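Enoyl-CoA hydratase/isomerase (Mycobacterium avium, PDB 3P5M) probably acts on the acyl chain of coenzyme A thioesters, as a hydratase or isomerase of the crotonase family. Local coordinates at residues A53-G58 and P94-V99; L110-D115 and A142-L147. One frame throughout, in Å; residues are numbered along the deposited sequence.

Interaction 1: residues A53-G58 and P94-V99; sequences AVLLTG and PVIAGV
Val54 and Val95, Leu55 and Ile96, and Leu56 and Ala97 face one another as bridged pairs where strand 53-58 runs parallel to strand 95-99; the axes of the two short segments approach to 4.6 Å and are inclined by 23°. These are the two strands of a beta-alpha-beta unit, connected through helix 74-90. Four main-chain hydrogen bonds join them. Val54 N donates to Pro94 O at 2.9 Å, and Ile96 N returns a hydrogen bond to Val54 O at 2.7 Å in an almost straight line. Leu56 N then reaches Ile96 O at 2.7 Å, and Gly98 N closes the series on Leu56 O. Each of these carbonyl oxygens also receives a CA-H...O contact from the facing strand, as in Val95 CA to Val54 O. Beyond the last direct bond, a water accepts a hydrogen bond from Gly58 N and donates one to Gly98 O, which carries the link to the strand end.

Leu55 projects from the sheet on the same face as Ile96. Its CB turns CG anti to the backbone N (chi1 171°), and the branch that follows brings CD1 back over the neighbouring strand. There CD1 lies 3.6 Å from Ile96 O, with Gly98 N a little farther off, and 4.3 Å from Ile96 CG2. The side chain also packs on Leu191 of helix 183-195. On the other face Val54 and Val95 run alongside each other, with CG1 to CG1 at 4.2 Å, and Leu56 and Ala97 follow them.

Strand 16-21 pairs with the far edge of strand 53-58, and strand 116-119 flanks 95-99. Alternating amides and carbonyls thus satisfy each other inside an apolar environment, so cohesion here comes from main-chain hydrogen bonding flanked on both faces by aliphatic packing.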
loop_
_atom_site.group_PDB
_atom_site.type_symbol
_atom_site.label_atom_id
_atom_site.label_comp_id
_atom_site.label_asym_id
_atom_site.label_seq_id
_atom_site.Cartn_x
_atom_site.Cartn_y
_atom_site.Cartn_z
ATOM N N ALA B 53 -27.451 20.798 1.237
ATOM C CA ALA B 53 -26.507 19.854 1.841
ATOM C C ALA B 53 -26.466 20.133 3.321
ATOM O O ALA B 53 -26.692 21.249 3.742
ATOM C CB ALA B 53 -25.107 19.947 1.220
ATOM N N VAL B 54 -26.193 19.097 4.109
ATOM C CA VAL B 54 -26.082 19.233 5.548
ATOM C C VAL B 54 -24.628 18.923 5.934
ATOM O O VAL B 54 -24.066 17.950 5.445
ATOM C CB VAL B 54 -27.052 18.254 6.247
ATOM C CG1 VAL B 54 -26.828 18.255 7.738
ATOM C CG2 VAL B 54 -28.532 18.613 5.905
ATOM N N LEU B 55 -24.030 19.772 6.782
ATOM C CA LEU B 55 -22.692 19.531 7.310
ATOM C C LEU B 55 -22.838 19.208 8.768
ATOM O O LEU B 55 -23.493 19.951 9.509
ATOM C CB LEU B 55 -21.795 20.770 7.161
ATOM C CG LEU B 55 -20.413 20.750 7.853
ATOM C CD1 LEU B 55 -19.482 19.633 7.353
ATOM C CD2 LEU B 55 -19.726 22.085 7.790
ATOM N N LEU B 56 -22.230 18.103 9.175
ATOM C CA LEU B 56 -22.209 17.655 10.553
ATOM C C LEU B 56 -20.801 17.724 11.126
ATOM O O LEU B 56 -19.893 17.091 10.617
ATOM C CB LEU B 56 -22.683 16.202 10.608
ATOM C CG LEU B 56 -23.147 15.646 11.934
ATOM C CD1 LEU B 56 -24.214 16.576 12.500
ATOM C CD2 LEU B 56 -23.706 14.211 11.741
ATOM N N THR B 57 -20.620 18.496 12.190
ATOM C CA THR B 57 -19.309 18.629 12.819
ATOM C C THR B 57 -19.470 18.691 14.335
ATOM O O THR B 57 -20.595 18.765 14.848
ATOM C CB THR B 57 -18.546 19.940 12.414
ATOM O OG1 THR B 57 -19.335 21.099 12.745
ATOM C CG2 THR B 57 -18.136 19.948 10.932
ATOM N N GLY B 58 -18.341 18.725 15.031
ATOM C CA GLY B 58 -18.343 18.848 16.464
ATOM C C GLY B 58 -17.460 19.968 16.968
ATOM O O GLY B 58 -16.276 20.084 16.559
ATOM N N PRO B 94 -27.679 15.364 0.490
ATOM C CA PRO B 94 -26.387 14.882 0.965
ATOM C C PRO B 94 -26.021 15.419 2.357
ATOM O O PRO B 94 -26.274 16.590 2.662
ATOM C CB PRO B 94 -25.395 15.389 -0.098
ATOM C CG PRO B 94 -26.149 16.505 -0.809
ATOM C CD PRO B 94 -27.568 16.113 -0.779
ATOM N N VAL B 95 -25.477 14.534 3.194
ATOM C CA VAL B 95 -25.096 14.864 4.578
ATOM C C VAL B 95 -23.601 14.551 4.658
ATOM O O VAL B 95 -23.189 13.412 4.357
ATOM C CB VAL B 95 -25.858 13.981 5.612
ATOM C CG1 VAL B 95 -25.496 14.347 7.042
ATOM C CG2 VAL B 95 -27.391 14.132 5.441
ATOM N N ILE B 96 -22.807 15.560 5.027
ATOM C CA ILE B 96 -21.366 15.404 5.148
ATOM C C ILE B 96 -20.914 15.515 6.589
ATOM O O ILE B 96 -21.221 16.493 7.272
ATOM C CB ILE B 96 -20.616 16.430 4.239
ATOM C CG1 ILE B 96 -20.924 16.130 2.789
ATOM C CG2 ILE B 96 -19.097 16.417 4.458
ATOM C CD1 ILE B 96 -21.392 17.303 2.103
ATOM N N ALA B 97 -20.182 14.497 7.049
ATOM C CA ALA B 97 -19.512 14.568 8.339
ATOM C C ALA B 97 -18.078 15.114 8.167
ATOM O O ALA B 97 -17.286 14.549 7.443
ATOM C CB ALA B 97 -19.517 13.179 9.020
ATOM N N GLY B 98 -17.759 16.238 8.808
ATOM C CA GLY B 98 -16.373 16.662 8.882
ATOM C C GLY B 98 -15.910 16.172 10.233
ATOM O O GLY B 98 -16.352 16.663 11.258
ATOM N N VAL B 99 -15.058 15.169 10.248
ATOM C CA VAL B 99 -14.658 14.524 11.503
ATOM C C VAL B 99 -13.213 14.896 11.882
ATOM O O VAL B 99 -12.243 14.529 11.191
ATOM C CB VAL B 99 -14.756 12.993 11.411
ATOM C CG1 VAL B 99 -14.327 12.338 12.728
ATOM C CG2 VAL B 99 -16.180 12.556 11.069
HETATM O O HOH W 1 -15.895 17.889 13.658
#

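Interaction 2: residues L110-D115 and A142-L147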
loop_
_atom_site.group_PDB
_atom_site.type_symbol
_atom_site.label_atom_id
_atom_site.label_comp_id
_atom_site.label_asym_id
_atom_site.label_seq_id
_atom_site.Cartn_x
_atom_site.Cartn_y
_atom_site.Cartn_z
ATOM N N LEU B 110 -22.594 7.711 13.962
ATOM C CA LEU B 110 -23.087 8.995 13.440
ATOM C C LEU B 110 -22.360 9.443 12.149
ATOM O O LEU B 110 -22.995 9.795 11.126
ATOM C CB LEU B 110 -22.891 10.071 14.519
ATOM C CG LEU B 110 -23.375 11.505 14.333
ATOM C CD1 LEU B 110 -24.861 11.522 14.084
ATOM C CD2 LEU B 110 -23.090 12.205 15.659
ATOM N N ALA B 111 -21.036 9.485 12.230
ATOM C CA ALA B 111 -20.196 9.888 11.100
ATOM C C ALA B 111 -20.487 8.935 9.943
ATOM O O ALA B 111 -20.730 9.359 8.816
ATOM C CB ALA B 111 -18.730 9.809 11.489
ATOM N N LEU B 112 -20.517 7.641 10.228
ATOM C CA LEU B 112 -20.650 6.631 9.152
ATOM C C LEU B 112 -22.050 6.517 8.540
ATOM O O LEU B 112 -22.219 6.008 7.425
ATOM C CB LEU B 112 -20.128 5.271 9.617
ATOM C CG LEU B 112 -18.692 5.261 10.138
ATOM C CD1 LEU B 112 -18.206 3.838 10.360
ATOM C CD2 LEU B 112 -17.733 5.977 9.168
ATOM N N ALA B 113 -23.058 7.034 9.213
ATOM C CA ALA B 113 -24.376 7.152 8.599
ATOM C C ALA B 113 -24.397 8.206 7.465
ATOM O O ALA B 113 -25.233 8.140 6.554
ATOM C CB ALA B 113 -25.424 7.482 9.658
ATOM N N CYS B 114 -23.457 9.147 7.496
ATOM C CA CYS B 114 -23.443 10.230 6.510
ATOM C C CYS B 114 -23.039 9.737 5.121
ATOM O O CYS B 114 -22.393 8.702 4.976
ATOM C CB CYS B 114 -22.523 11.366 6.970
ATOM S SG CYS B 114 -23.037 12.049 8.550
ATOM N N ASP B 115 -23.428 10.486 4.105
ATOM C CA ASP B 115 -23.059 10.150 2.725
ATOM C C ASP B 115 -21.585 10.281 2.385
ATOM O O ASP B 115 -21.066 9.491 1.636
ATOM C CB ASP B 115 -23.901 10.973 1.776
ATOM C CG ASP B 115 -25.353 10.819 2.092
ATOM O OD1 ASP B 115 -25.820 9.676 1.923
ATOM O OD2 ASP B 115 -25.979 11.792 2.536
ATOM N N ALA B 142 -24.808 -2.934 11.381
ATOM C CA ALA B 142 -25.251 -3.045 9.981
ATOM C C ALA B 142 -24.484 -2.111 9.075
ATOM O O ALA B 142 -24.243 -2.470 7.922
ATOM C CB ALA B 142 -26.752 -2.750 9.859
ATOM N N LEU B 143 -24.084 -0.935 9.566
ATOM C CA LEU B 143 -23.357 0.031 8.718
ATOM C C LEU B 143 -21.952 -0.442 8.377
ATOM O O LEU B 143 -21.586 -0.521 7.216
ATOM C CB LEU B 143 -23.241 1.425 9.371
ATOM C CG LEU B 143 -24.530 2.215 9.674
ATOM C CD1 LEU B 143 -24.229 3.417 10.550
ATOM C CD2 LEU B 143 -25.122 2.677 8.358
ATOM N N LEU B 144 -21.177 -0.763 9.394
ATOM C CA LEU B 144 -19.778 -1.157 9.204
ATOM C C LEU B 144 -19.476 -2.316 8.204
ATOM O O LEU B 144 -18.571 -2.188 7.361
ATOM C CB LEU B 144 -19.106 -1.337 10.580
ATOM C CG LEU B 144 -18.649 -0.052 11.302
ATOM C CD1 LEU B 144 -18.406 -0.243 12.810
ATOM C CD2 LEU B 144 -17.339 0.395 10.683
ATOM N N PRO B 145 -20.220 -3.431 8.250
ATOM C CA PRO B 145 -19.835 -4.493 7.298
ATOM C C PRO B 145 -19.945 -4.114 5.804
ATOM O O PRO B 145 -19.173 -4.626 4.977
ATOM C CB PRO B 145 -20.820 -5.626 7.621
ATOM C CG PRO B 145 -21.182 -5.441 9.058
ATOM C CD PRO B 145 -21.256 -3.902 9.209
ATOM N N LEU B 146 -20.882 -3.227 5.463
ATOM C CA LEU B 146 -21.034 -2.770 4.073
ATOM C C LEU B 146 -20.020 -1.669 3.764
ATOM O O LEU B 146 -20.029 -1.098 2.688
ATOM C CB LEU B 146 -22.498 -2.308 3.805
ATOM C CG LEU B 146 -23.523 -3.429 3.522
ATOM C CD1 LEU B 146 -23.180 -4.132 2.220
ATOM C CD2 LEU B 146 -23.586 -4.474 4.672
ATOM N N LEU B 147 -19.167 -1.343 4.729
ATOM C CA LEU B 147 -18.096 -0.364 4.499
ATOM C C LEU B 147 -16.740 -1.053 4.409
ATOM O O LEU B 147 -15.980 -0.808 3.451
ATOM C CB LEU B 147 -18.097 0.700 5.616
ATOM C CG LEU B 147 -19.344 1.590 5.652
ATOM C CD1 LEU B 147 -19.318 2.556 6.824
ATOM C CD2 LEU B 147 -19.483 2.360 4.350
#
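Leu112, on the last turn of helix 106-113, packs against Leu144 and Leu147. Its CD1 methyl is the meeting point, 3.6 Å from Leu144 CD2 and 3.9 Å from Leu147 CD1, and the leucine side chains cross obliquely. Leu112 holds CG beside its backbone N (chi1 -55°) and then extends, which carries CD1 out to the two methyls; its CB also touches Leu147 CD1. Leu143 CD1 lies against the backbone at Ala113, 4.0 Å from Ala113 N, and makes a looser apolar contact with Ala113 CB at 4.3 Å.

The polar interactions lie within the segments and at their margins. Cys114 N donates a hydrogen bond to Ala111 O, and Leu147 N donates one to Leu144 O at 2.8 Å. Arg150 of a neighbouring subunit donates to Leu112 O, and the same arginine also packs on Leu143 and Leu147, so the leucine cluster borders a subunit interface.

Met173 and Ile174 cover Leu112, while Thr153 and Met156 of helix 150-159 cover Leu144. The contact is apolar packing between helix 106-113 and the short helices 140-143 and 145-148 of a crotonase-type fold, at a subunit interface.

Along the chain, both segments of interaction 1 come before those of interaction 2, and the centres of the two contacts stand 14 Å apart. The first lies within the main sheet, in the beta-alpha-beta unit formed by strand 53-58, helix 74-90 and strand 95-99; the second lies among helices beside that sheet. Residues 110-115 join them: Asp115 OD2 probably accepts a hydrogen bond from Val95 N at 2.9 Å and also forms a salt bridge with Lys206, while Cys114 packs on Val95 and Ala97. Helix 74-90 serves both regions, since it links the two strands of interaction 1 and touches Leu110 and Ala113. The sheet core is thereby connected through the end of helix 106-113 and the loop after it to a subunit interface of this six-chain assembly.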